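2,3-bisphosphoglycerate-independent phosphoglycerate mutase (Pyrococcus horikoshii, PDB 2ZKT) probably catalyses the interconversion of 2-phosphoglycerate and 3-phosphoglycerate in glycolysis, as a metal-binding mutase of the alkaline phosphatase clan. Local coordinates at residues Glu83-Gly88 against Ala259-Phe264; Lys93-Phe98 against Asn166-Ala171; Glu194-Ala199 against Leu223-Ala228. All coordinates share one frame; numbering follows the deposited sequence.

The three contacts show how chemistry follows position in a fold. Contact 3 is a buried, wholly apolar seam between a helix and a strand, whereas contacts 1 and 2 are partly buried and rely on backbone carbonyls as acceptors. Contacts 2 and 3 belong to the same four-stranded antiparallel sheet, in which strands 96-103 and 222-229 are neighbours, and they meet where Phe98 CB lies 3.3 Å from Ile225 CG2. Contact 1 instead joins two helix ends, one packed on that sheet and the other beside the large mixed sheet. It touches contact 2 through Ala84 CB and Ala97 CB, 3.8 Å apart, and its long loop encloses both other contacts along the chain.

Contact 1 (Glu83-Gly88 against Ala259-Phe264); sequences EALGVG and ARAVGF
Two torsion patterns bring Arg260 and Leu85 across the gap between their helices. Arg260 runs extended from CG to NE (chi3 -179°), which carries its guanidinium along the end of helix 80-86, while Leu85 sets CG beside its own backbone N, anti to the carbonyl carbon (chi1 -67°), and an anti second torsion then carries CD1 to Ala261. The polar half of the contact is one bond: Arg260 NH1 donates to Leu85 O at 3.0 Å, with 150° at the hydrogen. The donor lies in the carbonyl plane and the oxygen close to the guanidinium plane. Gly86 O stands at the guanidinium edge as well, 3.5 Å from Arg260 NH1, near enough for electrostatic attraction without a hydrogen bond. Leu85 O also receives a weak bond from Gly88 N, part of the Schellman motif that closes this helix. Because carbonyls at a helix's C-terminal end carry the negative pole of its dipole, the arginine's positive charge is likely to be welcome here. Gly88, at positive phi, has CA 3.8 Å from Arg260 NH1. The apolar half is a single methyl contact, Leu85 CD1 lying 3.7 Å from Ala261 CB. Helix 253-261 ends in a second Schellman motif, at Gly263, so two helix termini meet, one contributing an acceptor and the other an arginine from its last turn. Around them, Ala84 and Val87 lean on Val163 of strand 161-166 in the antiparallel sheet, whereas Ala259 and Arg260 pack on Val266 of strand 265-267, the outermost strand of the mixed sheet within this chain. The helix pair thus bridges the two sheets of the chain.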
loop_
_atom_site.group_PDB
_atom_site.type_symbol
_atom_site.label_atom_id
_atom_site.label_comp_id
_atom_site.label_asym_id
_atom_site.label_seq_id
_atom_site.Cartn_x
_atom_site.Cartn_y
_atom_site.Cartn_z
ATOM N N GLU B 83 15.193 10.009 -28.366
ATOM C CA GLU B 83 14.267 11.124 -28.168
ATOM C C GLU B 83 13.600 11.466 -29.518
ATOM O O GLU B 83 12.389 11.682 -29.584
ATOM C CB GLU B 83 15.030 12.352 -27.635
ATOM C CG GLU B 83 14.220 13.279 -26.715
ATOM C CD GLU B 83 14.046 12.720 -25.294
ATOM O OE1 GLU B 83 15.070 12.361 -24.661
ATOM O OE2 GLU B 83 12.889 12.651 -24.812
ATOM N N ALA B 84 14.394 11.504 -30.594
ATOM C CA ALA B 84 13.850 11.819 -31.914
ATOM C C ALA B 84 12.821 10.773 -32.367
ATOM O O ALA B 84 11.761 11.105 -32.896
ATOM C CB ALA B 84 14.998 11.902 -32.931
ATOM N N LEU B 85 13.183 9.473 -32.189
ATOM C CA LEU B 85 12.243 8.412 -32.571
ATOM C C LEU B 85 10.984 8.480 -31.697
ATOM O O LEU B 85 9.915 7.981 -32.030
ATOM C CB LEU B 85 12.875 7.035 -32.323
ATOM C CG LEU B 85 14.080 6.653 -33.212
ATOM C CD1 LEU B 85 14.471 5.196 -32.995
ATOM C CD2 LEU B 85 13.829 6.795 -34.722
ATOM N N GLY B 86 11.177 9.068 -30.490
ATOM C CA GLY B 86 10.114 9.212 -29.496
ATOM C C GLY B 86 9.014 10.172 -29.972
ATOM O O GLY B 86 7.825 9.944 -29.783
ATOM N N VAL B 87 9.455 11.302 -30.562
ATOM C CA VAL B 87 8.481 12.283 -31.028
ATOM C C VAL B 87 7.814 11.863 -32.347
ATOM O O VAL B 87 7.030 12.591 -32.944
ATOM C CB VAL B 87 9.174 13.639 -31.176
ATOM C CG1 VAL B 87 9.683 14.108 -29.811
ATOM C CG2 VAL B 87 10.347 13.532 -32.137
ATOM N N GLY B 88 8.186 10.660 -32.823
ATOM C CA GLY B 88 7.469 10.102 -33.973
ATOM C C GLY B 88 8.222 10.296 -35.294
ATOM O O GLY B 88 7.708 10.027 -36.374
ATOM N N ALA B 259 12.188 1.682 -27.324
ATOM C CA ALA B 259 11.358 0.557 -27.740
ATOM C C ALA B 259 11.268 0.480 -29.265
ATOM O O ALA B 259 11.375 -0.604 -29.848
ATOM C CB ALA B 259 9.973 0.684 -27.132
ATOM N N ARG B 260 11.079 1.634 -29.914
ATOM C CA ARG B 260 10.983 1.671 -31.377
ATOM C C ARG B 260 12.298 1.253 -32.017
ATOM O O ARG B 260 12.314 0.454 -32.960
ATOM C CB ARG B 260 10.587 3.077 -31.868
ATOM C CG ARG B 260 9.071 3.264 -31.977
ATOM C CD ARG B 260 8.648 4.719 -32.157
ATOM N NE ARG B 260 7.187 4.819 -32.225
ATOM C CZ ARG B 260 6.488 5.934 -31.995
ATOM N NH1 ARG B 260 7.113 7.067 -31.677
ATOM N NH2 ARG B 260 5.162 5.909 -32.069
ATOM N N ALA B 261 13.401 1.797 -31.499
ATOM C CA ALA B 261 14.718 1.460 -32.029
ATOM C C ALA B 261 14.967 -0.059 -32.031
ATOM O O ALA B 261 15.525 -0.581 -32.989
ATOM C CB ALA B 261 15.812 2.177 -31.226
ATOM N N VAL B 262 14.548 -0.773 -30.981
ATOM C CA VAL B 262 14.794 -2.217 -30.949
ATOM C C VAL B 262 13.719 -3.052 -31.655
ATOM O O VAL B 262 13.802 -4.287 -31.688
ATOM C CB VAL B 262 15.022 -2.738 -29.494
ATOM C CG1 VAL B 262 16.199 -1.990 -28.871
ATOM C CG2 VAL B 262 13.760 -2.566 -28.646
ATOM N N GLY B 263 12.714 -2.376 -32.220
ATOM C CA GLY B 263 11.697 -3.093 -32.984
ATOM C C GLY B 263 10.284 -3.270 -32.461
ATOM O O GLY B 263 9.519 -4.056 -33.027
ATOM N N PHE B 264 9.914 -2.564 -31.395
ATOM C CA PHE B 264 8.556 -2.697 -30.861
ATOM C C PHE B 264 7.551 -1.822 -31.615
ATOM O O PHE B 264 7.926 -0.805 -32.214
ATOM C CB PHE B 264 8.530 -2.304 -29.374
ATOM C CG PHE B 264 9.055 -3.367 -28.452
ATOM C CD1 PHE B 264 10.426 -3.622 -28.363
ATOM C CD2 PHE B 264 8.179 -4.124 -27.669
ATOM C CE1 PHE B 264 10.911 -4.610 -27.502
ATOM C CE2 PHE B 264 8.657 -5.116 -26.808
ATOM C CZ PHE B 264 10.020 -5.360 -26.723
#

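Contact 2 (Lys93-Phe98 against Asn166-Ala171); sequences KDDLAF and NDPHEA
Leu96 and Asn166 form an antiparallel hydrogen-bonded pair, Leu96 N giving an almost straight bond to Asn166 O (3.0 Å, 176°) and Asn166 N returning one to Leu96 O (2.8 Å). Beyond this pair the 166-171 loop crosses the residues leading into strand 96-103, and Glu170 N bonds to Asp94 O at 2.7 Å from above the carbonyl plane. Asp94 holds CG between its backbone N and carbonyl carbon (chi1 62°); the closeness of its carboxylate to Pro168 is doubtful, and the surer touch is its CB, 4.0 Å from Glu170 CG. A glycine in place of Asp94 would probably cost Glu170 CG the packing of the aspartate CB and leave this turn freer to shift. Asp95 OD1 comes within 3.2 Å of Asp167 OD2, a like-charged approach that may raise the proton affinity of one of them; Ser92 N bonds to Asp95 OD2. Deeper in, Asn166 ND2 approaches Phe98 CE1 at 3.6 Å, with the amide and ring planes 69° apart. In the four-stranded antiparallel sheet, strand 96-103 runs between 161-166 and 222-229, and Phe98 and Asn166 both rest on Leu192 of helix 186-203.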
loop_
_atom_site.group_PDB
_atom_site.type_symbol
_atom_site.label_atom_id
_atom_site.label_comp_id
_atom_site.label_asym_id
_atom_site.label_seq_id
_atom_site.Cartn_x
_atom_site.Cartn_y
_atom_site.Cartn_z
ATOM N N LYS B 93 19.756 5.311 -40.016
ATOM C CA LYS B 93 20.848 4.924 -39.118
ATOM C C LYS B 93 22.116 5.774 -39.250
ATOM O O LYS B 93 23.085 5.563 -38.523
ATOM C CB LYS B 93 21.202 3.439 -39.315
ATOM C CG LYS B 93 20.120 2.482 -38.817
ATOM C CD LYS B 93 20.556 1.027 -38.938
ATOM C CE LYS B 93 19.499 0.090 -38.363
ATOM N NZ LYS B 93 18.178 0.283 -39.030
ATOM N N ASP B 94 22.114 6.740 -40.167
ATOM C CA ASP B 94 23.283 7.597 -40.326
ATOM C C ASP B 94 23.043 9.002 -39.764
ATOM O O ASP B 94 23.924 9.864 -39.847
ATOM C CB ASP B 94 23.687 7.669 -41.804
ATOM C CG ASP B 94 22.602 8.272 -42.675
ATOM O OD1 ASP B 94 21.417 8.214 -42.276
ATOM O OD2 ASP B 94 22.937 8.793 -43.765
ATOM N N ASP B 95 21.857 9.227 -39.179
ATOM C CA ASP B 95 21.511 10.536 -38.596
ATOM C C ASP B 95 21.983 10.717 -37.144
ATOM O O ASP B 95 22.147 9.742 -36.402
ATOM C CB ASP B 95 19.989 10.772 -38.639
ATOM C CG ASP B 95 19.450 10.900 -40.056
ATOM O OD1 ASP B 95 20.074 11.629 -40.850
ATOM O OD2 ASP B 95 18.400 10.286 -40.373
ATOM N N LEU B 96 22.194 11.976 -36.756
ATOM C CA LEU B 96 22.619 12.329 -35.402
ATOM C C LEU B 96 21.531 13.226 -34.772
ATOM O O LEU B 96 21.151 14.248 -35.353
ATOM C CB LEU B 96 23.959 13.076 -35.440
ATOM C CG LEU B 96 24.585 13.390 -34.067
ATOM C CD1 LEU B 96 24.802 12.096 -33.280
ATOM C CD2 LEU B 96 25.914 14.124 -34.264
ATOM N N ALA B 97 21.032 12.835 -33.592
ATOM C CA ALA B 97 19.973 13.587 -32.910
ATOM C C ALA B 97 20.404 14.126 -31.549
ATOM O O ALA B 97 21.305 13.583 -30.907
ATOM C CB ALA B 97 18.745 12.718 -32.756
ATOM N N PHE B 98 19.748 15.201 -31.108
ATOM C CA PHE B 98 20.076 15.839 -29.834
ATOM C C PHE B 98 18.820 16.250 -29.073
ATOM O O PHE B 98 17.758 16.467 -29.670
ATOM C CB PHE B 98 20.879 17.122 -30.067
ATOM C CG PHE B 98 22.086 16.955 -30.948
ATOM C CD1 PHE B 98 21.950 16.909 -32.341
ATOM C CD2 PHE B 98 23.371 16.892 -30.389
ATOM C CE1 PHE B 98 23.075 16.808 -33.167
ATOM C CE2 PHE B 98 24.504 16.791 -31.208
ATOM C CZ PHE B 98 24.354 16.751 -32.603
ATOM N N ASN B 166 20.489 16.292 -37.102
ATOM C CA ASN B 166 21.473 16.535 -38.158
ATOM C C ASN B 166 21.612 15.325 -39.098
ATOM O O ASN B 166 21.910 14.211 -38.692
ATOM C CB ASN B 166 22.820 16.845 -37.501
ATOM C CG ASN B 166 22.807 18.263 -36.986
ATOM O OD1 ASN B 166 21.885 19.038 -37.238
ATOM N ND2 ASN B 166 23.871 18.605 -36.236
ATOM N N ASP B 167 21.363 15.569 -40.406
ATOM C CA ASP B 167 21.314 14.466 -41.369
ATOM C C ASP B 167 22.704 13.922 -41.759
ATOM O O ASP B 167 23.732 14.564 -41.629
ATOM C CB ASP B 167 20.549 14.942 -42.607
ATOM C CG ASP B 167 19.048 14.820 -42.355
ATOM O OD1 ASP B 167 18.477 15.778 -41.829
ATOM O OD2 ASP B 167 18.475 13.779 -42.678
ATOM N N PRO B 168 22.691 12.713 -42.335
ATOM C CA PRO B 168 23.799 11.757 -42.331
ATOM C C PRO B 168 25.098 12.200 -41.613
ATOM O O PRO B 168 26.184 12.233 -42.190
ATOM C CB PRO B 168 24.026 11.451 -43.808
ATOM C CG PRO B 168 22.642 11.572 -44.484
ATOM C CD PRO B 168 21.743 12.202 -43.308
ATOM N N HIS B 169 24.967 12.489 -40.291
ATOM C CA HIS B 169 26.142 12.921 -39.525
ATOM C C HIS B 169 26.431 12.028 -38.300
ATOM O O HIS B 169 27.055 12.448 -37.334
ATOM C CB HIS B 169 25.894 14.360 -39.059
ATOM C CG HIS B 169 26.428 15.323 -40.091
ATOM N ND1 HIS B 169 25.727 15.700 -41.191
ATOM C CD2 HIS B 169 27.669 15.977 -40.109
ATOM C CE1 HIS B 169 26.527 16.559 -41.857
ATOM N NE2 HIS B 169 27.696 16.743 -41.232
ATOM N N GLU B 170 25.931 10.774 -38.343
ATOM C CA GLU B 170 26.074 9.891 -37.176
ATOM C C GLU B 170 27.536 9.734 -36.714
ATOM O O GLU B 170 27.830 9.567 -35.535
ATOM C CB GLU B 170 25.489 8.521 -37.537
ATOM C CG GLU B 170 26.214 7.872 -38.721
ATOM C CD GLU B 170 27.453 7.159 -38.221
ATOM O OE1 GLU B 170 27.361 6.452 -37.224
ATOM O OE2 GLU B 170 28.509 7.320 -38.837
ATOM N N ALA B 171 28.407 9.738 -37.727
ATOM C CA ALA B 171 29.833 9.518 -37.503
ATOM C C ALA B 171 30.437 10.552 -36.551
ATOM O O ALA B 171 31.469 10.298 -35.920
ATOM C CB ALA B 171 30.586 9.531 -38.840
#

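Contact 3 (Glu194-Ala199 against Leu223-Ala228); sequences EFVKKA and LLIRGA
Leu223 and Ile225 project from one face of strand 222-229 into helix 186-203, a helix packed on the face of a four-stranded antiparallel sheet in an alpha+beta layering. Helix and strand run nearly antiparallel, at 156°, with the axes of their short segments 9.3 Å apart, and the side chains that meet across this spacing are all apolar. Leu223 and Ile225 point toward the helix because a strand alternates its side chains, and each offers a methyl as a bump. Leu223 CD1 enters the hollow between Phe195 and Ala199, which stand one helical turn apart: it lies 3.6 Å from Phe195 CE2 and 3.8 Å from Ala199 CB. The small alanine is consistent with the leucine coming in close beside the ring. Ile225 CD1 fits the next dip, between Phe195 and Val196, with Phe195 CD2 4.1 Å away. The phenyl ring therefore acts as the ridge dividing the two methyls, its CD2 and CE2 each meeting one. Phe195 reaches this place with CG opposite its backbone N (chi1 -173°), and Leu152 and Leu154 of strand 152-155 also touch it. Leu223 also meets Leu203 of the same helix and Phe102 of strand 96-103, and Ile225 meets Leu192 of the helix and Phe98 of that strand. Val196 CG2 slides past the isoleucine and lies 4.1 Å from both Ile225 CD1 and Leu223 O.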
loop_
_atom_site.group_PDB
_atom_site.type_symbol
_atom_site.label_atom_id
_atom_site.label_comp_id
_atom_site.label_asym_id
_atom_site.label_seq_id
_atom_site.Cartn_x
_atom_site.Cartn_y
_atom_site.Cartn_z
ATOM N N GLU B 194 27.156 27.233 -35.652
ATOM C CA GLU B 194 26.496 28.125 -36.601
ATOM C C GLU B 194 24.977 28.104 -36.380
ATOM O O GLU B 194 24.252 29.051 -36.671
ATOM C CB GLU B 194 26.838 27.624 -38.008
ATOM C CG GLU B 194 25.997 28.290 -39.104
ATOM C CD GLU B 194 26.587 27.949 -40.461
ATOM O OE1 GLU B 194 27.764 27.608 -40.522
ATOM O OE2 GLU B 194 25.858 28.030 -41.450
ATOM N N PHE B 195 24.518 26.950 -35.858
ATOM C CA PHE B 195 23.087 26.726 -35.664
ATOM C C PHE B 195 22.545 27.513 -34.464
ATOM O O PHE B 195 21.408 27.971 -34.440
ATOM C CB PHE B 195 22.912 25.227 -35.420
ATOM C CG PHE B 195 21.455 24.891 -35.373
ATOM C CD1 PHE B 195 20.757 24.706 -36.560
ATOM C CD2 PHE B 195 20.813 24.761 -34.148
ATOM C CE1 PHE B 195 19.405 24.390 -36.522
ATOM C CE2 PHE B 195 19.454 24.441 -34.119
ATOM C CZ PHE B 195 18.746 24.260 -35.304
ATOM N N VAL B 196 23.385 27.621 -33.417
ATOM C CA VAL B 196 22.993 28.381 -32.235
ATOM C C VAL B 196 22.984 29.884 -32.528
ATOM O O VAL B 196 22.102 30.625 -32.105
ATOM C CB VAL B 196 23.971 28.058 -31.101
ATOM C CG1 VAL B 196 23.668 28.947 -29.895
ATOM C CG2 VAL B 196 23.820 26.605 -30.695
ATOM N N LYS B 197 24.040 30.332 -33.233
ATOM C CA LYS B 197 24.071 31.725 -33.677
ATOM C C LYS B 197 22.874 32.053 -34.582
ATOM O O LYS B 197 22.164 33.036 -34.404
ATOM C CB LYS B 197 25.377 31.950 -34.449
ATOM C CG LYS B 197 26.589 32.071 -33.518
ATOM C CD LYS B 197 27.900 32.234 -34.294
ATOM C CE LYS B 197 29.097 32.508 -33.375
ATOM N NZ LYS B 197 30.304 32.695 -34.183
ATOM N N LYS B 198 22.690 31.198 -35.611
ATOM C CA LYS B 198 21.593 31.426 -36.548
ATOM C C LYS B 198 20.227 31.311 -35.859
ATOM O O LYS B 198 19.329 32.123 -36.046
ATOM C CB LYS B 198 21.701 30.399 -37.676
ATOM C CG LYS B 198 22.335 30.991 -38.942
ATOM C CD LYS B 198 22.531 29.942 -40.041
ATOM C CE LYS B 198 23.792 30.200 -40.877
ATOM N NZ LYS B 198 23.538 29.844 -42.275
ATOM N N ALA B 199 20.078 30.231 -35.065
ATOM C CA ALA B 199 18.833 30.015 -34.329
ATOM C C ALA B 199 18.463 31.240 -33.483
ATOM O O ALA B 199 17.316 31.664 -33.400
ATOM C CB ALA B 199 19.013 28.789 -33.428
ATOM N N LEU B 223 19.638 28.274 -27.422
ATOM C CA LEU B 223 19.434 26.838 -27.566
ATOM C C LEU B 223 20.506 26.003 -26.853
ATOM O O LEU B 223 21.688 26.102 -27.187
ATOM C CB LEU B 223 19.421 26.493 -29.066
ATOM C CG LEU B 223 18.115 26.705 -29.843
ATOM C CD1 LEU B 223 18.107 25.893 -31.127
ATOM C CD2 LEU B 223 16.936 26.335 -28.942
ATOM N N LEU B 224 20.101 25.208 -25.855
ATOM C CA LEU B 224 21.065 24.333 -25.171
ATOM C C LEU B 224 20.904 22.942 -25.799
ATOM O O LEU B 224 19.862 22.300 -25.653
ATOM C CB LEU B 224 20.812 24.279 -23.656
ATOM C CG LEU B 224 21.142 25.573 -22.888
ATOM C CD1 LEU B 224 21.054 25.301 -21.383
ATOM C CD2 LEU B 224 22.540 26.073 -23.256
ATOM N N ILE B 225 21.946 22.507 -26.517
ATOM C CA ILE B 225 21.947 21.223 -27.227
ATOM C C ILE B 225 22.868 20.204 -26.568
ATOM O O ILE B 225 24.054 20.461 -26.355
ATOM C CB ILE B 225 22.418 21.402 -28.697
ATOM C CG1 ILE B 225 21.612 22.515 -29.382
ATOM C CG2 ILE B 225 22.242 20.096 -29.462
ATOM C CD1 ILE B 225 22.109 22.864 -30.778
ATOM N N ARG B 226 22.320 19.028 -26.273
ATOM C CA ARG B 226 23.101 17.983 -25.631
ATOM C C ARG B 226 22.584 16.582 -25.962
ATOM O O ARG B 226 21.681 16.415 -26.791
ATOM C CB ARG B 226 23.083 18.218 -24.115
ATOM C CG ARG B 226 21.683 18.355 -23.525
ATOM C CD ARG B 226 21.737 19.023 -22.151
ATOM N NE ARG B 226 22.869 18.531 -21.358
ATOM C CZ ARG B 226 23.084 18.824 -20.072
ATOM N NH1 ARG B 226 22.236 19.613 -19.410
ATOM N NH2 ARG B 226 24.154 18.329 -19.447
ATOM N N GLY B 227 23.174 15.576 -25.313
ATOM C CA GLY B 227 22.756 14.196 -25.531
ATOM C C GLY B 227 22.842 13.718 -26.974
ATOM O O GLY B 227 21.896 13.106 -27.483
ATOM N N ALA B 228 23.965 13.998 -27.633
ATOM C CA ALA B 228 24.163 13.577 -29.021
ATOM C C ALA B 228 23.961 12.058 -29.106
ATOM O O ALA B 228 24.480 11.301 -28.270
ATOM C CB ALA B 228 25.576 13.960 -29.494
#